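Local coordinates for protein glucose dehydrogenase (Haloferax mediterranei, PDB 2B5W) that oxidises D-glucose to gluconolactone, and other aldoses such as D-xylose and D-galactose, with zinc and NAD(P)(+), preferring NADP(+), at residues 260-271 with 290-301. The protein carries 1 engineered substitution. Residues are numbered along the deposited sequence; the frame is centred on the assembly and turned at random.
Sequences VQALAPNGVGAL and EMVLHNKALVGS. With NAP (NADP nicotinamide-adenine-dinucleotide phosphate), chain I.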
ATOM      1  N   VAL A 260       2.393  10.723  -3.495  1.00 21.20           N
ATOM      2  CA  VAL A 260       1.018  10.712  -3.012  1.00 23.83           C
ATOM      3  C   VAL A 260       0.215  11.880  -3.580  1.00 21.75           C
ATOM      4  O   VAL A 260      -0.958  11.746  -3.864  1.00 21.29           O
ATOM      5  CB  VAL A 260       1.020  10.712  -1.465  1.00 23.22           C
ATOM      6  CG1 VAL A 260      -0.372  10.985  -0.878  1.00 29.22           C
ATOM      7  CG2 VAL A 260       1.544   9.341  -0.997  1.00 24.58           C
ATOM      8  N   GLN A 261       0.868  13.040  -3.747  1.00 19.88           N
ATOM      9  CA  GLN A 261       0.189  14.197  -4.298  1.00 20.23           C
ATOM     10  C   GLN A 261      -0.017  14.104  -5.808  1.00 23.05           C
ATOM     11  O   GLN A 261      -0.948  14.702  -6.329  1.00 22.61           O
ATOM     12  CB  GLN A 261       0.948  15.485  -3.949  1.00 23.54           C
ATOM     13  CG  GLN A 261       1.179  15.705  -2.448  1.00 27.02           C
ATOM     14  CD  GLN A 261      -0.089  15.614  -1.594  1.00 29.54           C
ATOM     15  OE1 GLN A 261      -0.047  15.030  -0.496  1.00 35.07           O
ATOM     16  NE2 GLN A 261      -1.191  16.182  -2.068  1.00 30.14           N
ATOM     17  N   ALA A 262       0.842  13.344  -6.499  1.00 21.39           N
ATOM     18  CA  ALA A 262       0.729  13.204  -7.957  1.00 20.63           C
ATOM     19  C   ALA A 262      -0.238  12.069  -8.358  1.00 19.56           C
ATOM     20  O   ALA A 262      -0.717  12.043  -9.462  1.00 20.53           O
ATOM     21  CB  ALA A 262       2.066  12.964  -8.572  1.00 21.90           C
ATOM     22  N   LEU A 263      -0.565  11.166  -7.427  1.00 19.28           N
ATOM     23  CA  LEU A 263      -1.472  10.072  -7.731  1.00 18.03           C
ATOM     24  C   LEU A 263      -2.879  10.553  -7.963  1.00 19.41           C
ATOM     25  O   LEU A 263      -3.373  11.447  -7.251  1.00 21.87           O
ATOM     26  CB  LEU A 263      -1.492   9.042  -6.577  1.00 17.19           C
ATOM     27  CG  LEU A 263      -0.308   8.106  -6.397  1.00 18.66           C
ATOM     28  CD1 LEU A 263      -0.475   7.313  -5.126  1.00 19.16           C
ATOM     29  CD2 LEU A 263      -0.177   7.173  -7.606  1.00 20.19           C
ATOM     30  N   ALA A 264      -3.546   9.897  -8.906  1.00 17.08           N
ATOM     31  CA  ALA A 264      -4.991  10.015  -9.095  1.00 17.28           C
ATOM     32  C   ALA A 264      -5.670   9.335  -7.899  1.00 17.94           C
ATOM     33  O   ALA A 264      -5.056   8.468  -7.254  1.00 18.45           O
ATOM     34  CB  ALA A 264      -5.452   9.357 -10.388  1.00 20.54           C
ATOM     35  N   PRO A 265      -6.901   9.728  -7.583  1.00 18.86           N
ATOM     36  CA  PRO A 265      -7.652   8.998  -6.562  1.00 19.80           C
ATOM     37  C   PRO A 265      -7.636   7.497  -6.854  1.00 18.95           C
ATOM     38  O   PRO A 265      -7.738   7.081  -8.028  1.00 18.36           O
ATOM     39  CB  PRO A 265      -9.059   9.564  -6.692  1.00 21.15           C
ATOM     40  CG  PRO A 265      -8.789  10.977  -7.114  1.00 22.00           C
ATOM     41  CD  PRO A 265      -7.701  10.832  -8.147  1.00 21.19           C
ATOM     42  N   ASN A 266      -7.452   6.707  -5.796  1.00 18.59           N
ATOM     43  CA  ASN A 266      -7.470   5.252  -5.871  1.00 16.75           C
ATOM     44  C   ASN A 266      -6.198   4.678  -6.499  1.00 17.57           C
ATOM     45  O   ASN A 266      -6.119   3.485  -6.692  1.00 17.23           O
ATOM     46  CB  ASN A 266      -8.720   4.715  -6.579  1.00 16.26           C
ATOM     47  CG  ASN A 266      -9.981   5.362  -6.081  1.00 19.49           C
ATOM     48  OD1 ASN A 266     -10.079   5.698  -4.896  1.00 18.48           O
ATOM     49  ND2 ASN A 266     -10.937   5.573  -6.973  1.00 19.85           N
ATOM     50  N   GLY A 267      -5.221   5.520  -6.767  1.00 16.98           N
ATOM     51  CA  GLY A 267      -3.968   5.067  -7.384  1.00 15.15           C
ATOM     52  C   GLY A 267      -3.013   4.413  -6.385  1.00 15.88           C
ATOM     53  O   GLY A 267      -3.203   4.436  -5.160  1.00 18.10           O
ATOM     54  N   VAL A 268      -1.944   3.846  -6.912  1.00 15.88           N
ATOM     55  CA  VAL A 268      -0.888   3.280  -6.118  1.00 14.31           C
ATOM     56  C   VAL A 268       0.487   3.691  -6.644  1.00 16.80           C
ATOM     57  O   VAL A 268       0.700   3.766  -7.851  1.00 16.73           O
ATOM     58  CB  VAL A 268      -1.010   1.756  -6.009  1.00 15.85           C
ATOM     59  CG1 VAL A 268      -1.058   1.065  -7.377  1.00 16.38           C
ATOM     60  CG2 VAL A 268       0.106   1.154  -5.151  1.00 16.76           C
ATOM     61  N   GLY A 269       1.413   3.954  -5.723  1.00 16.09           N
ATOM     62  CA  GLY A 269       2.805   4.093  -6.039  1.00 17.23           C
ATOM     63  C   GLY A 269       3.599   2.905  -5.566  1.00 15.26           C
ATOM     64  O   GLY A 269       3.478   2.468  -4.420  1.00 17.85           O
ATOM     65  N   ALA A 270       4.366   2.344  -6.482  1.00 16.95           N
ATOM     66  CA  ALA A 270       5.349   1.327  -6.183  1.00 16.34           C
ATOM     67  C   ALA A 270       6.680   2.009  -5.914  1.00 19.57           C
ATOM     68  O   ALA A 270       7.116   2.835  -6.709  1.00 19.56           O
ATOM     69  CB  ALA A 270       5.478   0.390  -7.342  1.00 16.56           C
ATOM     70  N   LEU A 271       7.338   1.626  -4.830  1.00 16.53           N
ATOM     71  CA  LEU A 271       8.615   2.231  -4.434  1.00 18.70           C
ATOM     72  C   LEU A 271       9.703   1.185  -4.604  1.00 18.59           C
ATOM     73  O   LEU A 271       9.585   0.080  -4.057  1.00 18.59           O
ATOM     74  CB  LEU A 271       8.566   2.747  -2.989  1.00 17.39           C
ATOM     75  CG  LEU A 271       7.445   3.726  -2.666  1.00 19.22           C
ATOM     76  CD1 LEU A 271       7.532   4.065  -1.196  1.00 19.31           C
ATOM     77  CD2 LEU A 271       7.511   4.991  -3.538  1.00 20.72           C
ATOM     78  N   GLU A 290      -4.382  12.866   2.221  1.00 22.85           N
ATOM     79  CA  GLU A 290      -4.549  12.517   0.818  1.00 26.21           C
ATOM     80  C   GLU A 290      -4.566  11.004   0.634  1.00 23.24           C
ATOM     81  O   GLU A 290      -5.356  10.494  -0.152  1.00 21.42           O
ATOM     82  CB  GLU A 290      -3.423  13.137   0.013  1.00 24.18           C
ATOM     83  CG  GLU A 290      -3.571  12.971  -1.498  1.00 29.44           C
ATOM     84  CD  GLU A 290      -4.882  13.525  -2.064  1.00 37.13           C
ATOM     85  OE1 GLU A 290      -5.502  14.450  -1.486  1.00 35.27           O
ATOM     86  OE2 GLU A 290      -5.309  13.045  -3.118  1.00 28.08           O
ATOM     87  N   MET A 291      -3.728  10.287   1.385  1.00 21.03           N
ATOM     88  CA  MET A 291      -3.766   8.814   1.304  1.00 18.57           C
ATOM     89  C   MET A 291      -5.128   8.293   1.666  1.00 16.83           C
ATOM     90  O   MET A 291      -5.689   7.360   1.061  1.00 17.67           O
ATOM     91  CB  MET A 291      -2.755   8.168   2.237  1.00 18.58           C
ATOM     92  CG  MET A 291      -1.332   8.321   1.880  1.00 24.42           C
ATOM     93  SD  MET A 291      -0.791   7.199   0.578  1.00 31.11           S
ATOM     94  CE  MET A 291      -0.957   5.504   1.304  1.00 22.27           C
ATOM     95  N   VAL A 292      -5.710   8.847   2.727  1.00 18.89           N
ATOM     96  CA  VAL A 292      -6.939   8.331   3.251  1.00 17.75           C
ATOM     97  C   VAL A 292      -8.150   8.753   2.441  1.00 18.23           C
ATOM     98  O   VAL A 292      -8.936   7.913   1.983  1.00 18.10           O
ATOM     99  CB  VAL A 292      -7.110   8.808   4.729  1.00 19.18           C
ATOM    100  CG1 VAL A 292      -8.506   8.465   5.285  1.00 18.09           C
ATOM    101  CG2 VAL A 292      -6.001   8.204   5.587  1.00 21.09           C
ATOM    102  N   LEU A 293      -8.328  10.056   2.264  1.00 20.60           N
ATOM    103  CA  LEU A 293      -9.514  10.542   1.599  1.00 21.50           C
ATOM    104  C   LEU A 293      -9.680  10.073   0.143  1.00 16.16           C
ATOM    105  O   LEU A 293     -10.797  10.054  -0.369  1.00 19.18           O
ATOM    106  CB  LEU A 293      -9.577  12.080   1.682  1.00 26.48           C
ATOM    107  CG  LEU A 293      -9.822  12.641   3.105  1.00 29.00           C
ATOM    108  CD1 LEU A 293     -10.139  14.125   3.015  1.00 31.77           C
ATOM    109  CD2 LEU A 293     -10.912  11.924   3.831  1.00 28.39           C
ATOM    110  N   HIS A 294      -8.569   9.705  -0.493  1.00 17.95           N
ATOM    111  CA  HIS A 294      -8.615   9.258  -1.874  1.00 18.46           C
ATOM    112  C   HIS A 294      -8.149   7.818  -2.041  1.00 16.90           C
ATOM    113  O   HIS A 294      -7.772   7.406  -3.134  1.00 17.84           O
ATOM    114  CB  HIS A 294      -7.853  10.240  -2.767  1.00 17.88           C
ATOM    115  CG  HIS A 294      -8.658  11.452  -3.142  1.00 20.12           C
ATOM    116  ND1 HIS A 294      -8.064  12.651  -3.476  1.00 27.25           N
ATOM    117  CD2 HIS A 294      -9.993  11.631  -3.296  1.00 28.11           C
ATOM    118  CE1 HIS A 294      -9.007  13.528  -3.795  1.00 33.63           C
ATOM    119  NE2 HIS A 294     -10.185  12.934  -3.704  1.00 26.27           N
ATOM    120  N   ASN A 295      -8.203   7.044  -0.960  1.00 15.88           N
ATOM    121  CA  ASN A 295      -8.009   5.606  -1.037  1.00 15.41           C
ATOM    122  C   ASN A 295      -6.752   5.235  -1.818  1.00 15.80           C
ATOM    123  O   ASN A 295      -6.822   4.388  -2.726  1.00 17.37           O
ATOM    124  CB  ASN A 295      -9.207   4.919  -1.743  1.00 16.81           C
ATOM    125  CG  ASN A 295     -10.566   5.118  -1.045  1.00 19.21           C
ATOM    126  OD1 ASN A 295     -11.448   5.909  -1.526  1.00 21.43           O
ATOM    127  ND2 ASN A 295     -10.781   4.383   0.010  1.00 14.29           N
ATOM    128  N   LYS A 296      -5.626   5.822  -1.464  1.00 16.03           N
ATOM    129  CA  LYS A 296      -4.368   5.577  -2.161  1.00 14.97           C
ATOM    130  C   LYS A 296      -3.489   4.574  -1.424  1.00 18.52           C
ATOM    131  O   LYS A 296      -3.647   4.340  -0.217  1.00 17.92           O
ATOM    132  CB  LYS A 296      -3.612   6.885  -2.354  1.00 15.99           C
ATOM    133  CG  LYS A 296      -4.249   7.823  -3.339  1.00 17.24           C
ATOM    134  CD  LYS A 296      -3.645   9.240  -3.326  1.00 16.99           C
ATOM    135  CE  LYS A 296      -4.294  10.074  -4.386  1.00 19.12           C
ATOM    136  NZ  LYS A 296      -3.654  11.427  -4.479  1.00 19.84           N
ATOM    137  N   ALA A 297      -2.523   4.003  -2.144  1.00 16.91           N
ATOM    138  CA  ALA A 297      -1.569   3.066  -1.567  1.00 17.27           C
ATOM    139  C   ALA A 297      -0.147   3.360  -1.973  1.00 18.58           C
ATOM    140  O   ALA A 297       0.105   3.900  -3.060  1.00 17.82           O
ATOM    141  CB  ALA A 297      -1.929   1.616  -1.965  1.00 17.26           C
ATOM    142  N   LEU A 298       0.779   3.047  -1.072  1.00 17.37           N
ATOM    143  CA  LEU A 298       2.198   2.974  -1.369  1.00 17.36           C
ATOM    144  C   LEU A 298       2.667   1.578  -1.010  1.00 15.91           C
ATOM    145  O   LEU A 298       2.396   1.080   0.061  1.00 17.11           O
ATOM    146  CB  LEU A 298       3.006   3.969  -0.538  1.00 18.58           C
ATOM    147  CG  LEU A 298       2.782   5.434  -0.861  1.00 19.37           C
ATOM    148  CD1 LEU A 298       3.578   6.317   0.128  1.00 23.66           C
ATOM    149  CD2 LEU A 298       3.222   5.737  -2.294  1.00 21.30           C
ATOM    150  N   VAL A 299       3.384   0.952  -1.942  1.00 16.44           N
ATOM    151  CA  VAL A 299       3.884  -0.382  -1.777  1.00 16.90           C
ATOM    152  C   VAL A 299       5.374  -0.418  -2.132  1.00 16.40           C
ATOM    153  O   VAL A 299       5.765  -0.114  -3.271  1.00 17.13           O
ATOM    154  CB  VAL A 299       3.094  -1.388  -2.648  1.00 16.40           C
ATOM    155  CG1 VAL A 299       3.581  -2.799  -2.426  1.00 22.11           C
ATOM    156  CG2 VAL A 299       1.600  -1.342  -2.371  1.00 17.33           C
ATOM    157  N   GLY A 300       6.200  -0.855  -1.185  1.00 16.71           N
ATOM    158  CA  GLY A 300       7.602  -1.054  -1.452  1.00 14.64           C
ATOM    159  C   GLY A 300       7.884  -2.465  -1.889  1.00 15.85           C
ATOM    160  O   GLY A 300       7.172  -3.416  -1.552  1.00 17.49           O
ATOM    161  N   SER A 301       8.922  -2.630  -2.699  1.00 17.01           N
ATOM    162  CA  SER A 301       9.259  -3.937  -3.244  1.00 16.43           C
ATOM    163  C   SER A 301      10.746  -4.078  -3.418  1.00 16.92           C
ATOM    164  O   SER A 301      11.415  -3.109  -3.856  1.00 17.04           O
ATOM    165  CB  SER A 301       8.577  -4.140  -4.614  1.00 17.30           C
ATOM    166  OG  SER A 301       8.716  -5.434  -5.121  1.00 18.29           O
TER
HETATM  167  PA  NAP I 701      20.269   4.642 -11.631  1.00 29.21           P
HETATM  168  O1A NAP I 701      21.163   5.302 -10.695  1.00 41.82           O
HETATM  169  O2A NAP I 701      20.965   4.191 -12.923  1.00 40.03           O
HETATM  170  O5B NAP I 701      19.077   5.586 -12.049  1.00 25.06           O
HETATM  171  C5B NAP I 701      18.459   6.512 -11.196  1.00 22.79           C
HETATM  172  C4B NAP I 701      18.053   7.613 -12.150  1.00 18.07           C
HETATM  173  O4B NAP I 701      17.208   8.497 -11.448  1.00 20.32           O
HETATM  174  C3B NAP I 701      19.241   8.424 -12.701  1.00 22.94           C
HETATM  175  O3B NAP I 701      19.310   8.409 -14.117  1.00 20.77           O
HETATM  176  C2B NAP I 701      19.000   9.833 -12.155  1.00 22.46           C
HETATM  177  O2B NAP I 701      19.266  10.882 -13.071  1.00 23.78           O
HETATM  178  C1B NAP I 701      17.525   9.817 -11.832  1.00 23.06           C
HETATM  179  N9A NAP I 701      17.212  10.716 -10.739  1.00 20.89           N
HETATM  180  C8A NAP I 701      17.726  10.676  -9.464  1.00 22.29           C
HETATM  181  N7A NAP I 701      17.186  11.689  -8.758  1.00 21.06           N
HETATM  182  C5A NAP I 701      16.363  12.406  -9.594  1.00 21.56           C
HETATM  183  C6A NAP I 701      15.559  13.539  -9.437  1.00 23.68           C
HETATM  184  N6A NAP I 701      15.509  14.243  -8.286  1.00 23.39           N
HETATM  185  N1A NAP I 701      14.827  14.002 -10.505  1.00 22.08           N
HETATM  186  C2A NAP I 701      14.850  13.351 -11.721  1.00 22.32           C
HETATM  187  N3A NAP I 701      15.644  12.231 -11.894  1.00 20.37           N
HETATM  188  C4A NAP I 701      16.368  11.764 -10.847  1.00 19.56           C
HETATM  189  O3  NAP I 701      19.713   3.279 -11.021  1.00 33.84           O
HETATM  190  PN  NAP I 701      18.828   2.091 -11.675  1.00 24.15           P
HETATM  191  O1N NAP I 701      17.851   2.602 -12.679  1.00 21.34           O
HETATM  192  O2N NAP I 701      19.652   0.882 -11.997  1.00 24.69           O
HETATM  193  O5D NAP I 701      18.098   1.945 -10.261  1.00 23.10           O
HETATM  194  C5D NAP I 701      17.086   2.854  -9.874  1.00 23.51           C
HETATM  195  C4D NAP I 701      16.805   2.743  -8.377  1.00 30.87           C
HETATM  196  O4D NAP I 701      16.260   1.444  -8.126  1.00 23.56           O
HETATM  197  C3D NAP I 701      18.053   2.870  -7.498  1.00 26.91           C
HETATM  198  O3D NAP I 701      17.779   3.634  -6.341  1.00 26.03           O
HETATM  199  C2D NAP I 701      18.374   1.420  -7.154  1.00 28.07           C
HETATM  200  O2D NAP I 701      19.140   1.235  -5.992  1.00 28.05           O
HETATM  201  C1D NAP I 701      16.970   0.827  -7.053  1.00 19.09           C
HETATM  202  N1N NAP I 701      16.850  -0.613  -7.313  1.00 22.93           N
HETATM  203  C2N NAP I 701      16.067  -1.290  -6.429  1.00 25.84           C
HETATM  204  C3N NAP I 701      15.815  -2.616  -6.633  1.00 24.97           C
HETATM  205  C7N NAP I 701      14.799  -3.232  -5.716  1.00 22.34           C
HETATM  206  O7N NAP I 701      14.750  -4.616  -5.853  1.00 23.14           O
HETATM  207  N7N NAP I 701      14.062  -2.449  -4.881  1.00 17.09           N
HETATM  208  C4N NAP I 701      16.374  -3.322  -7.706  1.00 23.49           C
HETATM  209  C5N NAP I 701      17.162  -2.615  -8.605  1.00 23.96           C
HETATM  210  C6N NAP I 701      17.376  -1.242  -8.416  1.00 23.61           C
HETATM  211  P2B NAP I 701      20.753  11.602 -13.166  1.00 22.43           P
HETATM  212  O1X NAP I 701      21.756  10.695 -13.662  1.00 22.30           O
HETATM  213  O2X NAP I 701      20.480  12.797 -14.103  1.00 21.92           O
HETATM  214  O3X NAP I 701      21.145  12.110 -11.774  1.00 23.12           O
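Strands 267-271 and 297-300 pair in parallel as the last two strands of the subunit's six-stranded parallel Rossmann sheet. Asn266 N to His294 O (2.8 Å) ties the two approaches to the strands, while Lys296 ties its own approach to the helix end. Backbone bonds run from Ala297 N to Gly267 O through to Ser301 N to Leu271 O, among them Val299 N to Gly269 O at 2.9 Å. On one face of the sheet Val268 CG2 touches Ala297 CB and Val299 CG2; on the other, Leu298 CD2 lies against Gly269 CA. Lys296, extended beyond CG, carries NZ to the end of helix 253-262, where it gives hydrogen bonds to Val260 O (2.8 Å), nearly head-on to the carbonyl, and to Leu263 O (2.8 Å), from above the carbonyl plane. Its salt bridge to Glu290 OE2 (2.7 Å) uses that oxygen's anti lone pair; His294 ND1 meets the same atom from the syn side at 2.8 Å, 33° out of the carboxylate plane, with OE2 in the imidazole plane. Pro265 CG sits 3.9 Å from the His294 ring centroid, a CH-pi contact over the face, while His294 NE2 bonds Asp109 N of the second subunit. Val260 CG2 packs on Met291 SD (3.5 Å). Strand 297-300 pairs antiparallel with a strand of that subunit; just past its C-terminal end, Ser301 O accepts a hydrogen bond from N7N of the NADP carboxamide. Three oxygens thus grip the buried ammonium, and its charge, with the imidazole N-H, probably keeps Glu290 ionised.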